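Local atomic coordinates of nicastrin (Dictyostelium purpureum, PDB entry 4R12), a protein that probably serves as an essential subunit of gamma-secretase, the endoprotease complex that cuts integral membrane proteins such as Notch receptors within the membrane. Residues Val217-Asp222 with Val242-Val247; Pro303-Leu308 with Leu545-Ser550; Gln360-Tyr365 with Ile370-Thr375; Ser464-Phe469 with Thr475-Glu480. All coordinates share one frame; numbering follows the deposited sequence.

Interaction 1 (Val217-Asp222 with Val242-Val247)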
loop_
_atom_site.group_PDB
_atom_site.type_symbol
_atom_site.label_atom_id
_atom_site.label_comp_id
_atom_site.label_asym_id
_atom_site.label_seq_id
_atom_site.Cartn_x
_atom_site.Cartn_y
_atom_site.Cartn_z
ATOM N N VAL A 217 -8.338 0.535 16.017
ATOM C CA VAL A 217 -7.372 -0.462 15.569
ATOM C C VAL A 217 -7.142 -0.235 14.077
ATOM O O VAL A 217 -8.071 -0.306 13.296
ATOM C CB VAL A 217 -7.878 -1.890 15.824
ATOM C CG1 VAL A 217 -6.861 -2.913 15.337
ATOM C CG2 VAL A 217 -8.202 -2.087 17.308
ATOM N N MET A 218 -5.908 0.041 13.683
ATOM C CA MET A 218 -5.676 0.574 12.346
ATOM C C MET A 218 -4.378 0.099 11.739
ATOM O O MET A 218 -3.514 -0.452 12.440
ATOM C CB MET A 218 -5.660 2.095 12.392
ATOM C CG MET A 218 -4.419 2.648 13.078
ATOM S SD MET A 218 -4.686 4.375 13.529
ATOM C CE MET A 218 -2.992 4.912 13.781
ATOM N N LEU A 219 -4.243 0.337 10.436
ATOM C CA LEU A 219 -3.029 0.010 9.708
ATOM C C LEU A 219 -3.017 0.775 8.393
ATOM O O LEU A 219 -4.072 1.206 7.901
ATOM C CB LEU A 219 -2.917 -1.500 9.445
ATOM C CG LEU A 219 -4.041 -2.253 8.722
ATOM C CD1 LEU A 219 -4.024 -2.033 7.199
ATOM C CD2 LEU A 219 -3.948 -3.754 9.050
ATOM N N PRO A 220 -1.821 0.952 7.822
ATOM C CA PRO A 220 -1.698 1.487 6.465
ATOM C C PRO A 220 -1.765 0.340 5.460
ATOM O O PRO A 220 -0.931 -0.556 5.541
ATOM C CB PRO A 220 -0.311 2.146 6.482
ATOM C CG PRO A 220 0.481 1.290 7.444
ATOM C CD PRO A 220 -0.509 0.792 8.484
ATOM N N PHE A 221 -2.739 0.320 4.556
ATOM C CA PHE A 221 -2.796 -0.833 3.646
ATOM C C PHE A 221 -2.131 -0.585 2.287
ATOM O O PHE A 221 -1.884 -1.544 1.540
ATOM C CB PHE A 221 -4.244 -1.330 3.449
ATOM C CG PHE A 221 -5.116 -0.459 2.567
ATOM C CD1 PHE A 221 -5.221 -0.706 1.190
ATOM C CD2 PHE A 221 -5.906 0.541 3.121
ATOM C CE1 PHE A 221 -6.055 0.062 0.391
ATOM C CE2 PHE A 221 -6.740 1.310 2.330
ATOM C CZ PHE A 221 -6.820 1.069 0.960
ATOM N N ASP A 222 -1.800 0.658 1.963
ATOM C CA ASP A 222 -1.155 0.904 0.674
ATOM C C ASP A 222 0.332 0.538 0.733
ATOM O O ASP A 222 0.931 0.452 1.813
ATOM C CB ASP A 222 -1.337 2.362 0.221
ATOM C CG ASP A 222 -0.652 3.358 1.138
ATOM O OD1 ASP A 222 -0.882 3.300 2.360
ATOM O OD2 ASP A 222 0.123 4.204 0.633
ATOM N N VAL A 242 -4.164 -8.646 5.805
ATOM C CA VAL A 242 -4.784 -9.968 5.940
ATOM C C VAL A 242 -5.102 -10.277 7.397
ATOM O O VAL A 242 -6.187 -10.802 7.742
ATOM C CB VAL A 242 -3.856 -11.066 5.377
ATOM C CG1 VAL A 242 -4.380 -12.452 5.722
ATOM C CG2 VAL A 242 -3.724 -10.915 3.869
ATOM N N THR A 243 -4.135 -9.966 8.252
ATOM C CA THR A 243 -4.272 -10.182 9.689
ATOM C C THR A 243 -5.497 -9.475 10.239
ATOM O O THR A 243 -6.361 -10.103 10.863
ATOM C CB THR A 243 -3.022 -9.680 10.449
ATOM O OG1 THR A 243 -1.869 -10.425 10.035
ATOM C CG2 THR A 243 -3.217 -9.853 11.966
ATOM N N LEU A 244 -5.587 -8.166 10.008
ATOM C CA LEU A 244 -6.688 -7.395 10.598
ATOM C C LEU A 244 -8.052 -7.787 10.021
ATOM O O LEU A 244 -9.038 -7.879 10.763
ATOM C CB LEU A 244 -6.456 -5.900 10.421
ATOM C CG LEU A 244 -7.439 -5.042 11.221
ATOM C CD1 LEU A 244 -7.430 -5.469 12.704
ATOM C CD2 LEU A 244 -7.068 -3.561 11.085
ATOM N N LEU A 245 -8.126 -8.041 8.718
ATOM C CA LEU A 245 -9.381 -8.557 8.168
ATOM C C LEU A 245 -9.739 -9.912 8.792
ATOM O O LEU A 245 -10.919 -10.179 9.047
ATOM C CB LEU A 245 -9.328 -8.676 6.628
ATOM C CG LEU A 245 -9.329 -7.325 5.896
ATOM C CD1 LEU A 245 -8.935 -7.508 4.419
ATOM C CD2 LEU A 245 -10.710 -6.658 5.988
ATOM N N SER A 246 -8.737 -10.751 9.050
ATOM C CA SER A 246 -8.990 -12.076 9.621
ATOM C C SER A 246 -9.372 -11.970 11.111
ATOM O O SER A 246 -10.195 -12.745 11.612
ATOM C CB SER A 246 -7.775 -12.989 9.433
ATOM O OG SER A 246 -7.475 -13.127 8.045
ATOM N N VAL A 247 -8.790 -10.997 11.798
ATOM C CA VAL A 247 -9.200 -10.646 13.153
ATOM C C VAL A 247 -10.676 -10.226 13.178
ATOM O O VAL A 247 -11.452 -10.677 14.013
ATOM C CB VAL A 247 -8.318 -9.502 13.721
ATOM C CG1 VAL A 247 -8.993 -8.829 14.922
ATOM C CG2 VAL A 247 -6.932 -10.035 14.115
#
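Val217, Leu219 and Leu244 meet through branched aliphatic groups alone, with no ring or amide among them, so there are no faces or edges, and methyl groups and one CB methylene do the touching. Leu244 is the hub. Its CD1 reaches CG1 of Val217 at 3.7 Å, while its other branch, CD2, lies 3.7 Å from CD2 of Leu219. That same Leu219 CD2 also presses on the stem of the helix residue, 3.6 Å from Leu244 CB, as the two leucines run alongside one another with opposite headings. Leu219 makes this possible by holding CG between its backbone N and carbonyl carbon (chi1 56°), a less common choice for leucine. Val217 and Leu219 stand two apart on strand 214-220 and therefore face the same way, toward helix 234-252, whereas Met218 between them points away. This is the strand-and-helix layering of an alpha/beta domain, consistent with the zinc-exopeptidase clan to which the large lobe belongs; the strand runs parallel to both neighbours, 262-268 and 319-325. Branched apolar residues suit such a buried interface because they fill it without bringing polar atoms that need partners. Polar side chains on this helix use its own backbone: Thr243 OG1 bonds Phe239 O, and Ser246 OG donates to Val242 O at 2.7 Å, from the carbonyl face opposite to that used by Ser246 N. Leu245, beside Leu244 in sequence, packs on Phe267 and on Leu508 and Leu509.

Interaction 2 (Pro303-Leu308 with Leu545-Ser550); sequences PPRADL and LHNALS
Asp307 swings its carboxylate anti to its backbone N (chi1 -166°), toward the backbone of Leu545 in strand 542-548, and Arg305 folds back on itself through two successive bends (the second, chi2, at -70°) that bring its CD beside the amide of Asn547. Even so the segments barely touch: the shortest direct approach is 4.4 Å, from Asp307 CB to Leu545 O, and three waters fill the seam. Water 3 donates a hydrogen bond to Asp307 OD2 and accepts from Leu545 N at 2.9 Å. Water 1 accepts from Asn547 ND2 at 2.8 Å and donates to Pro304 O. Water 2 takes the N-H of Ala306 but holds Asn547 OD1 only weakly. An asparagine suits this place because its amide offers a donor and an acceptor side by side; Gln198 and Tyr280 also bind it. Pro304 O has a second donor, Arg305 NH1 at 2.9 Å, which sits well above the carbonyl plane (47°) although the oxygen lies almost in the guanidinium plane. Arg305 NE forms a salt bridge with Asp284 OD2, which also takes a hydrogen bond from His546 NE2, gathering the two groups around one carboxylate. Asp307 likewise has direct partners, His544 through OD2 and the N-H of Ala309 through OD1. The loop 303-308 thus runs along strand 542-548 just ahead of helix 309-313, while that strand pairs antiparallel with 192-203 and helix 276-287 supplies Tyr280, Asp284 and Phe281, whose ring meets that of His546 edge-to-face.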
loop_
_atom_site.group_PDB
_atom_site.type_symbol
_atom_site.label_atom_id
_atom_site.label_comp_id
_atom_site.label_asym_id
_atom_site.label_seq_id
_atom_site.Cartn_x
_atom_site.Cartn_y
_atom_site.Cartn_z
ATOM N N PRO A 303 -18.501 21.459 1.379
ATOM C CA PRO A 303 -17.558 20.783 0.479
ATOM C C PRO A 303 -17.958 19.325 0.267
ATOM O O PRO A 303 -18.621 18.751 1.123
ATOM C CB PRO A 303 -16.221 20.888 1.214
ATOM C CG PRO A 303 -16.593 21.006 2.653
ATOM C CD PRO A 303 -17.923 21.698 2.713
ATOM N N PRO A 304 -17.582 18.744 -0.875
ATOM C CA PRO A 304 -18.078 17.403 -1.199
ATOM C C PRO A 304 -17.533 16.309 -0.286
ATOM O O PRO A 304 -16.325 16.170 -0.114
ATOM C CB PRO A 304 -17.615 17.192 -2.645
ATOM C CG PRO A 304 -16.554 18.206 -2.876
ATOM C CD PRO A 304 -16.850 19.360 -1.992
ATOM N N ARG A 305 -18.459 15.568 0.318
ATOM C CA ARG A 305 -18.173 14.313 1.008
ATOM C C ARG A 305 -19.276 13.318 0.662
ATOM O O ARG A 305 -20.470 13.603 0.823
ATOM C CB ARG A 305 -18.097 14.509 2.521
ATOM C CG ARG A 305 -17.048 15.511 2.980
ATOM C CD ARG A 305 -15.626 14.992 2.788
ATOM N NE ARG A 305 -14.669 15.842 3.493
ATOM C CZ ARG A 305 -14.130 16.942 2.975
ATOM N NH1 ARG A 305 -14.450 17.321 1.743
ATOM N NH2 ARG A 305 -13.279 17.668 3.690
ATOM N N ALA A 306 -18.884 12.145 0.193
ATOM C CA ALA A 306 -19.853 11.156 -0.253
ATOM C C ALA A 306 -20.536 10.420 0.909
ATOM O O ALA A 306 -21.496 9.680 0.701
ATOM C CB ALA A 306 -19.171 10.159 -1.179
ATOM N N ASP A 307 -20.044 10.624 2.126
ATOM C CA ASP A 307 -20.537 9.869 3.283
ATOM C C ASP A 307 -20.235 10.632 4.574
ATOM O O ASP A 307 -19.075 10.913 4.877
ATOM C CB ASP A 307 -19.898 8.473 3.307
ATOM C CG ASP A 307 -20.593 7.511 4.263
ATOM O OD1 ASP A 307 -21.302 7.966 5.187
ATOM O OD2 ASP A 307 -20.413 6.285 4.088
ATOM N N LEU A 308 -21.278 10.963 5.335
ATOM C CA LEU A 308 -21.116 11.819 6.513
ATOM C C LEU A 308 -21.123 11.048 7.840
ATOM O O LEU A 308 -21.208 11.656 8.906
ATOM C CB LEU A 308 -22.214 12.891 6.534
ATOM C CG LEU A 308 -22.113 13.984 5.467
ATOM C CD1 LEU A 308 -23.342 14.882 5.483
ATOM C CD2 LEU A 308 -20.850 14.800 5.666
ATOM N N LEU A 545 -16.190 4.526 3.203
ATOM C CA LEU A 545 -15.029 5.084 2.533
ATOM C C LEU A 545 -14.726 6.492 3.035
ATOM O O LEU A 545 -15.643 7.230 3.397
ATOM C CB LEU A 545 -15.261 5.132 1.021
ATOM C CG LEU A 545 -15.518 3.801 0.312
ATOM C CD1 LEU A 545 -16.045 4.061 -1.096
ATOM C CD2 LEU A 545 -14.238 2.989 0.251
ATOM N N HIS A 546 -13.451 6.870 3.027
ATOM C CA HIS A 546 -13.084 8.266 3.273
ATOM C C HIS A 546 -11.906 8.703 2.394
ATOM O O HIS A 546 -10.961 7.928 2.188
ATOM C CB HIS A 546 -12.734 8.503 4.743
ATOM C CG HIS A 546 -12.938 9.922 5.167
ATOM N ND1 HIS A 546 -14.084 10.348 5.804
ATOM C CD2 HIS A 546 -12.173 11.024 4.991
ATOM C CE1 HIS A 546 -14.003 11.649 6.027
ATOM N NE2 HIS A 546 -12.854 12.085 5.541
ATOM N N ASN A 547 -11.983 9.927 1.870
ATOM C CA ASN A 547 -10.911 10.513 1.066
ATOM C C ASN A 547 -9.530 10.404 1.727
ATOM O O ASN A 547 -9.381 10.691 2.915
ATOM C CB ASN A 547 -11.168 12.001 0.804
ATOM C CG ASN A 547 -12.282 12.262 -0.198
ATOM O OD1 ASN A 547 -12.735 11.369 -0.927
ATOM N ND2 ASN A 547 -12.702 13.514 -0.263
ATOM N N ALA A 548 -8.534 10.010 0.944
ATOM C CA ALA A 548 -7.143 10.033 1.374
ATOM C C ALA A 548 -6.387 10.874 0.354
ATOM O O ALA A 548 -6.110 10.421 -0.757
ATOM C CB ALA A 548 -6.573 8.626 1.475
ATOM N N LEU A 549 -6.084 12.109 0.746
ATOM C CA LEU A 549 -5.620 13.147 -0.167
ATOM C C LEU A 549 -4.880 14.214 0.624
ATOM O O LEU A 549 -5.318 14.613 1.702
ATOM C CB LEU A 549 -6.799 13.778 -0.929
ATOM C CG LEU A 549 -6.530 14.975 -1.863
ATOM C CD1 LEU A 549 -5.732 14.549 -3.084
ATOM C CD2 LEU A 549 -7.830 15.664 -2.295
ATOM N N SER A 550 -3.753 14.663 0.086
ATOM C CA SER A 550 -2.949 15.679 0.752
ATOM C C SER A 550 -3.770 16.925 1.023
ATOM O O SER A 550 -4.592 17.324 0.200
ATOM C CB SER A 550 -1.727 16.040 -0.093
ATOM O OG SER A 550 -0.969 17.065 0.536
HETATM O O HOH W 1 -14.923 14.109 -1.843
HETATM O O HOH W 2 -15.944 11.843 -0.216
HETATM O O HOH W 3 -18.854 5.029 2.178
#

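Interaction 3 (Gln360-Tyr365 with Ile370-Thr375)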
loop_
_atom_site.group_PDB
_atom_site.type_symbol
_atom_site.label_atom_id
_atom_site.label_comp_id
_atom_site.label_asym_id
_atom_site.label_seq_id
_atom_site.Cartn_x
_atom_site.Cartn_y
_atom_site.Cartn_z
ATOM N N GLN A 360 0.059 -10.832 28.254
ATOM C CA GLN A 360 -0.747 -11.879 28.860
ATOM C C GLN A 360 -1.373 -12.791 27.808
ATOM O O GLN A 360 -1.285 -14.013 27.915
ATOM C CB GLN A 360 -1.845 -11.272 29.733
ATOM C CG GLN A 360 -1.333 -10.601 31.010
ATOM C CD GLN A 360 -2.399 -9.744 31.667
ATOM O OE1 GLN A 360 -3.600 -9.984 31.499
ATOM N NE2 GLN A 360 -1.968 -8.725 32.412
ATOM N N VAL A 361 -2.006 -12.198 26.802
ATOM C CA VAL A 361 -2.651 -13.002 25.777
ATOM C C VAL A 361 -1.621 -13.873 25.055
ATOM O O VAL A 361 -1.854 -15.052 24.836
ATOM C CB VAL A 361 -3.403 -12.127 24.764
ATOM C CG1 VAL A 361 -3.993 -13.001 23.657
ATOM C CG2 VAL A 361 -4.510 -11.370 25.463
ATOM N N ALA A 362 -0.468 -13.289 24.719
ATOM C CA ALA A 362 0.604 -14.022 24.043
ATOM C C ALA A 362 1.132 -15.210 24.848
ATOM O O ALA A 362 1.660 -16.167 24.272
ATOM C CB ALA A 362 1.767 -13.071 23.703
ATOM N N SER A 363 0.999 -15.142 26.173
ATOM C CA SER A 363 1.484 -16.190 27.065
ATOM C C SER A 363 0.376 -17.127 27.517
ATOM O O SER A 363 0.639 -18.052 28.285
ATOM C CB SER A 363 2.143 -15.581 28.332
ATOM O OG SER A 363 3.209 -14.714 27.993
ATOM N N SER A 364 -0.852 -16.878 27.064
ATOM C CA SER A 364 -2.031 -17.524 27.641
ATOM C C SER A 364 -2.245 -18.981 27.211
ATOM O O SER A 364 -3.056 -19.693 27.819
ATOM C CB SER A 364 -3.284 -16.717 27.293
ATOM O OG SER A 364 -3.517 -16.732 25.892
ATOM N N TYR A 365 -1.537 -19.422 26.173
ATOM C CA TYR A 365 -1.692 -20.786 25.672
ATOM C C TYR A 365 -0.345 -21.398 25.295
ATOM O O TYR A 365 0.568 -20.698 24.827
ATOM C CB TYR A 365 -2.663 -20.832 24.478
ATOM C CG TYR A 365 -2.269 -20.049 23.233
ATOM C CD1 TYR A 365 -2.260 -18.658 23.226
ATOM C CD2 TYR A 365 -1.953 -20.708 22.050
ATOM C CE1 TYR A 365 -1.919 -17.941 22.075
ATOM C CE2 TYR A 365 -1.614 -20.001 20.891
ATOM C CZ TYR A 365 -1.604 -18.622 20.907
ATOM O OH TYR A 365 -1.271 -17.927 19.756
ATOM N N ILE A 370 4.456 -16.691 19.451
ATOM C CA ILE A 370 4.643 -15.249 19.445
ATOM C C ILE A 370 4.933 -14.724 20.848
ATOM O O ILE A 370 4.289 -15.121 21.820
ATOM C CB ILE A 370 3.396 -14.530 18.878
ATOM C CG1 ILE A 370 3.156 -14.935 17.418
ATOM C CG2 ILE A 370 3.526 -13.016 19.020
ATOM C CD1 ILE A 370 4.273 -14.507 16.470
ATOM N N THR A 371 5.924 -13.848 20.948
ATOM C CA THR A 371 6.198 -13.147 22.190
ATOM C C THR A 371 6.390 -11.662 21.874
ATOM O O THR A 371 6.766 -11.304 20.748
ATOM C CB THR A 371 7.447 -13.725 22.907
ATOM O OG1 THR A 371 7.558 -13.162 24.218
ATOM C CG2 THR A 371 8.721 -13.420 22.123
ATOM N N PHE A 372 6.113 -10.799 22.849
ATOM C CA PHE A 372 6.261 -9.359 22.650
ATOM C C PHE A 372 7.452 -8.802 23.428
ATOM O O PHE A 372 7.703 -9.182 24.577
ATOM C CB PHE A 372 4.984 -8.620 23.054
ATOM C CG PHE A 372 3.814 -8.885 22.146
ATOM C CD1 PHE A 372 3.757 -8.319 20.878
ATOM C CD2 PHE A 372 2.773 -9.696 22.564
ATOM C CE1 PHE A 372 2.677 -8.564 20.022
ATOM C CE2 PHE A 372 1.688 -9.944 21.726
ATOM C CZ PHE A 372 1.638 -9.375 20.450
ATOM N N LYS A 373 8.187 -7.907 22.780
ATOM C CA LYS A 373 9.315 -7.228 23.399
ATOM C C LYS A 373 9.174 -5.721 23.282
ATOM O O LYS A 373 8.572 -5.213 22.336
ATOM C CB LYS A 373 10.631 -7.676 22.758
ATOM C CG LYS A 373 11.090 -9.033 23.239
ATOM C CD LYS A 373 12.239 -9.572 22.405
ATOM C CE LYS A 373 12.459 -11.050 22.721
ATOM N NZ LYS A 373 13.573 -11.630 21.927
ATOM N N PRO A 374 9.736 -4.993 24.250
ATOM C CA PRO A 374 9.770 -3.542 24.097
ATOM C C PRO A 374 10.827 -3.120 23.083
ATOM O O PRO A 374 11.798 -3.848 22.849
ATOM C CB PRO A 374 10.127 -3.047 25.511
ATOM C CG PRO A 374 10.861 -4.186 26.127
ATOM C CD PRO A 374 10.221 -5.429 25.575
ATOM N N THR A 375 10.636 -1.951 22.482
ATOM C CA THR A 375 11.684 -1.360 21.668
ATOM C C THR A 375 12.739 -0.678 22.554
ATOM O O THR A 375 12.477 -0.378 23.724
ATOM C CB THR A 375 11.102 -0.352 20.659
ATOM O OG1 THR A 375 12.146 0.117 19.808
ATOM C CG2 THR A 375 10.446 0.836 21.372
HETATM O O HOH W 4 5.297 -15.102 25.302
#
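Ala362 meets Phe372 through a single methyl: CB lies 3.7 Å from both CD2 and CE2, approaching the ring obliquely near one side. The phenyl group is put there by chi1 -68°, which sets CG anti to the carbonyl carbon and swings the ring toward the helix. A large flat ring suits this place because it spans from strand to helix, touching Leu358 and Asp359 as well as Leu344 of strand 339-347. Alanine suits the helix position, since its small side chain lets the chains come close; the CA atoms of Ala362 and Thr371 are just 6.0 Å apart. Ile370, by contrast, turns its tip away from the helix end and onto Ile433 of helix 427-441. The contact belongs to a beta-alpha-beta unit in which helix 352-362 links strand 339-347 to the parallel strand 370-374, and it lies where the chain leaves the helix and turns into the second strand. Here Ala362 O and Ile370 O stand 3.7 Å apart; Ser368 OG bonds Ala362 O and has only a weak bond to Ile370 O. Just beyond the helix, Ser364 OG (chi1 65°) curls back to Val361 O at 2.6 Å, in the carbonyl plane and on a lone pair, and Ser364 N reaches the same oxygen at 3.0 Å. Thr371 OG1 holds water 4 at 3.2 Å, and a weak link runs from that water to Ser363 OG, itself bonded to Asp359 O.

Interaction 4 (Ser464-Phe469 with Thr475-Glu480)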
loop_
_atom_site.group_PDB
_atom_site.type_symbol
_atom_site.label_atom_id
_atom_site.label_comp_id
_atom_site.label_asym_id
_atom_site.label_seq_id
_atom_site.Cartn_x
_atom_site.Cartn_y
_atom_site.Cartn_z
ATOM N N SER A 464 -0.076 -13.305 -3.005
ATOM C CA SER A 464 0.333 -14.062 -4.200
ATOM C C SER A 464 -0.510 -13.817 -5.446
ATOM O O SER A 464 0.021 -13.546 -6.524
ATOM C CB SER A 464 0.304 -15.579 -3.915
ATOM O OG SER A 464 1.454 -15.986 -3.203
ATOM N N SER A 465 -1.827 -13.979 -5.321
ATOM C CA SER A 465 -2.710 -13.972 -6.493
ATOM C C SER A 465 -4.113 -13.553 -6.075
ATOM O O SER A 465 -4.795 -14.279 -5.361
ATOM C CB SER A 465 -2.737 -15.351 -7.166
ATOM O OG SER A 465 -3.514 -15.317 -8.352
ATOM N N ILE A 466 -4.531 -12.372 -6.512
ATOM C CA ILE A 466 -5.691 -11.718 -5.924
ATOM C C ILE A 466 -7.000 -12.147 -6.630
ATOM O O ILE A 466 -7.742 -11.347 -7.191
ATOM C CB ILE A 466 -5.484 -10.176 -5.924
ATOM C CG1 ILE A 466 -6.569 -9.473 -5.101
ATOM C CG2 ILE A 466 -5.318 -9.618 -7.352
ATOM C CD1 ILE A 466 -6.176 -8.094 -4.617
ATOM N N THR A 467 -7.291 -13.438 -6.544
ATOM C CA THR A 467 -8.448 -14.009 -7.225
ATOM C C THR A 467 -9.615 -14.347 -6.277
ATOM O O THR A 467 -10.640 -14.881 -6.711
ATOM C CB THR A 467 -8.017 -15.269 -7.989
ATOM O OG1 THR A 467 -7.392 -16.181 -7.072
ATOM C CG2 THR A 467 -7.010 -14.894 -9.104
ATOM N N CYS A 468 -9.461 -14.034 -4.994
ATOM C CA CYS A 468 -10.451 -14.429 -3.984
ATOM C C CYS A 468 -11.640 -13.474 -3.917
ATOM O O CYS A 468 -11.531 -12.306 -4.279
ATOM C CB CYS A 468 -9.806 -14.512 -2.602
ATOM S SG CYS A 468 -9.345 -12.894 -1.885
ATOM N N PHE A 469 -12.776 -14.002 -3.467
ATOM C CA PHE A 469 -13.984 -13.226 -3.180
ATOM C C PHE A 469 -14.468 -12.369 -4.330
ATOM O O PHE A 469 -15.072 -11.316 -4.123
ATOM C CB PHE A 469 -13.765 -12.342 -1.952
ATOM C CG PHE A 469 -13.515 -13.128 -0.710
ATOM C CD1 PHE A 469 -14.442 -14.070 -0.281
ATOM C CD2 PHE A 469 -12.347 -12.967 0.006
ATOM C CE1 PHE A 469 -14.213 -14.820 0.859
ATOM C CE2 PHE A 469 -12.111 -13.699 1.151
ATOM C CZ PHE A 469 -13.050 -14.636 1.576
ATOM N N THR A 475 -16.399 -6.637 -11.228
ATOM C CA THR A 475 -15.400 -6.776 -12.285
ATOM C C THR A 475 -14.371 -7.834 -11.890
ATOM O O THR A 475 -14.282 -8.201 -10.725
ATOM C CB THR A 475 -14.665 -5.432 -12.567
ATOM O OG1 THR A 475 -14.119 -4.907 -11.345
ATOM C CG2 THR A 475 -15.620 -4.407 -13.158
ATOM N N TYR A 476 -13.609 -8.325 -12.864
ATOM C CA TYR A 476 -12.451 -9.170 -12.592
ATOM C C TYR A 476 -11.180 -8.310 -12.677
ATOM O O TYR A 476 -11.092 -7.450 -13.545
ATOM C CB TYR A 476 -12.381 -10.329 -13.583
ATOM C CG TYR A 476 -11.615 -11.520 -13.049
ATOM C CD1 TYR A 476 -10.235 -11.625 -13.222
ATOM C CD2 TYR A 476 -12.269 -12.528 -12.349
ATOM C CE1 TYR A 476 -9.531 -12.709 -12.716
ATOM C CE2 TYR A 476 -11.575 -13.616 -11.842
ATOM C CZ TYR A 476 -10.208 -13.704 -12.030
ATOM O OH TYR A 476 -9.525 -14.793 -11.522
ATOM N N PRO A 477 -10.200 -8.528 -11.775
ATOM C CA PRO A 477 -9.002 -7.673 -11.840
ATOM C C PRO A 477 -8.149 -7.899 -13.104
ATOM O O PRO A 477 -7.919 -9.038 -13.484
ATOM C CB PRO A 477 -8.213 -8.069 -10.574
ATOM C CG PRO A 477 -8.676 -9.454 -10.247
ATOM C CD PRO A 477 -10.140 -9.488 -10.654
ATOM N N LEU A 478 -7.688 -6.823 -13.727
ATOM C CA LEU A 478 -6.808 -6.922 -14.901
ATOM C C LEU A 478 -5.448 -7.541 -14.554
ATOM O O LEU A 478 -4.856 -8.268 -15.348
ATOM C CB LEU A 478 -6.609 -5.541 -15.520
ATOM C CG LEU A 478 -7.899 -4.867 -16.013
ATOM C CD1 LEU A 478 -7.653 -3.430 -16.471
ATOM C CD2 LEU A 478 -8.549 -5.695 -17.125
ATOM N N ASN A 479 -4.974 -7.253 -13.349
ATOM C CA ASN A 479 -3.691 -7.732 -12.871
ATOM C C ASN A 479 -3.910 -8.650 -11.662
ATOM O O ASN A 479 -4.436 -8.222 -10.633
ATOM C CB ASN A 479 -2.786 -6.529 -12.524
ATOM C CG ASN A 479 -1.423 -6.946 -11.961
ATOM O OD1 ASN A 479 -1.050 -8.114 -12.005
ATOM N ND2 ASN A 479 -0.666 -5.966 -11.436
ATOM N N GLU A 480 -3.524 -9.916 -11.779
ATOM C CA GLU A 480 -3.753 -10.859 -10.686
ATOM C C GLU A 480 -2.643 -10.806 -9.660
ATOM O O GLU A 480 -2.738 -11.434 -8.617
ATOM C CB GLU A 480 -3.902 -12.291 -11.220
ATOM C CG GLU A 480 -5.072 -12.449 -12.192
ATOM C CD GLU A 480 -5.318 -13.906 -12.579
ATOM O OE1 GLU A 480 -4.345 -14.685 -12.656
ATOM O OE2 GLU A 480 -6.491 -14.266 -12.792
#
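Ile466 sits at the centre of an inverse gamma turn, closed by a weak bond from Thr467 N to Ser465 O, and this kink sets the loop 464-469 against Glu480. The tight part of the contact gathers on one oxygen. Glu480 O accepts the N-H of Ile466 at 2.9 Å along a nearly straight bond (164°), with the donor tilted 19° from the carbonyl plane, and it also receives a CA-H...O contact from Ser465 CA at 3.3 Å. Ile466 CG2 lies 3.4 Å from Glu480 O and 3.7 Å from Asn479 O, because the torsions of the isoleucine place this branch between backbone N and carbonyl carbon while CG1 lies anti to the N (chi1 -170°). Pro477 brings CG to 3.7 Å from Ile466 O. A beta-branched isoleucine and a rigid proline fit this buried side, which Leu504 and Tyr500 of helix 500-512 help to cover, and the disulfide between Cys468 and Cys461 ties the loop to helix 452-463. The other side is looser in its bonding and reaches solvent: Tyr476 and Glu480 are both exposed, and polar tips are at home there. Thr467 runs beside Tyr476 with the same heading and across Glu480, its methyl CG2 coming 3.5 Å from Tyr476 OH and 3.8 Å from Glu480 OE2. Pro477 CD lies over one face of the tyrosine ring, offset toward the rim. Glu480 OE2 lies at the ring's edge, in its plane, and accepts a weak 3.3 Å bond from Tyr476 OH.

From the N terminus, interaction 1 comes first: it closes the loop from strand 214-220 to helix 234-252 and finishes before the others begin. Interaction 2 then opens at 303-308 and closes only at 545-550, a long-range loop that encloses the other two. Within it, interaction 3 closes a short turn between helix 352-362 and strand 370-374, and interaction 4 folds the loop between helix 452-463 and strand 495-496 back on itself; these follow one another, and none of the four cross. Interactions 1 to 3 reach strands of one connected network; 1 and 3 lie in the large lobe, while interaction 2 ties a loop of that lobe to the late strand 542-548. None touches another directly.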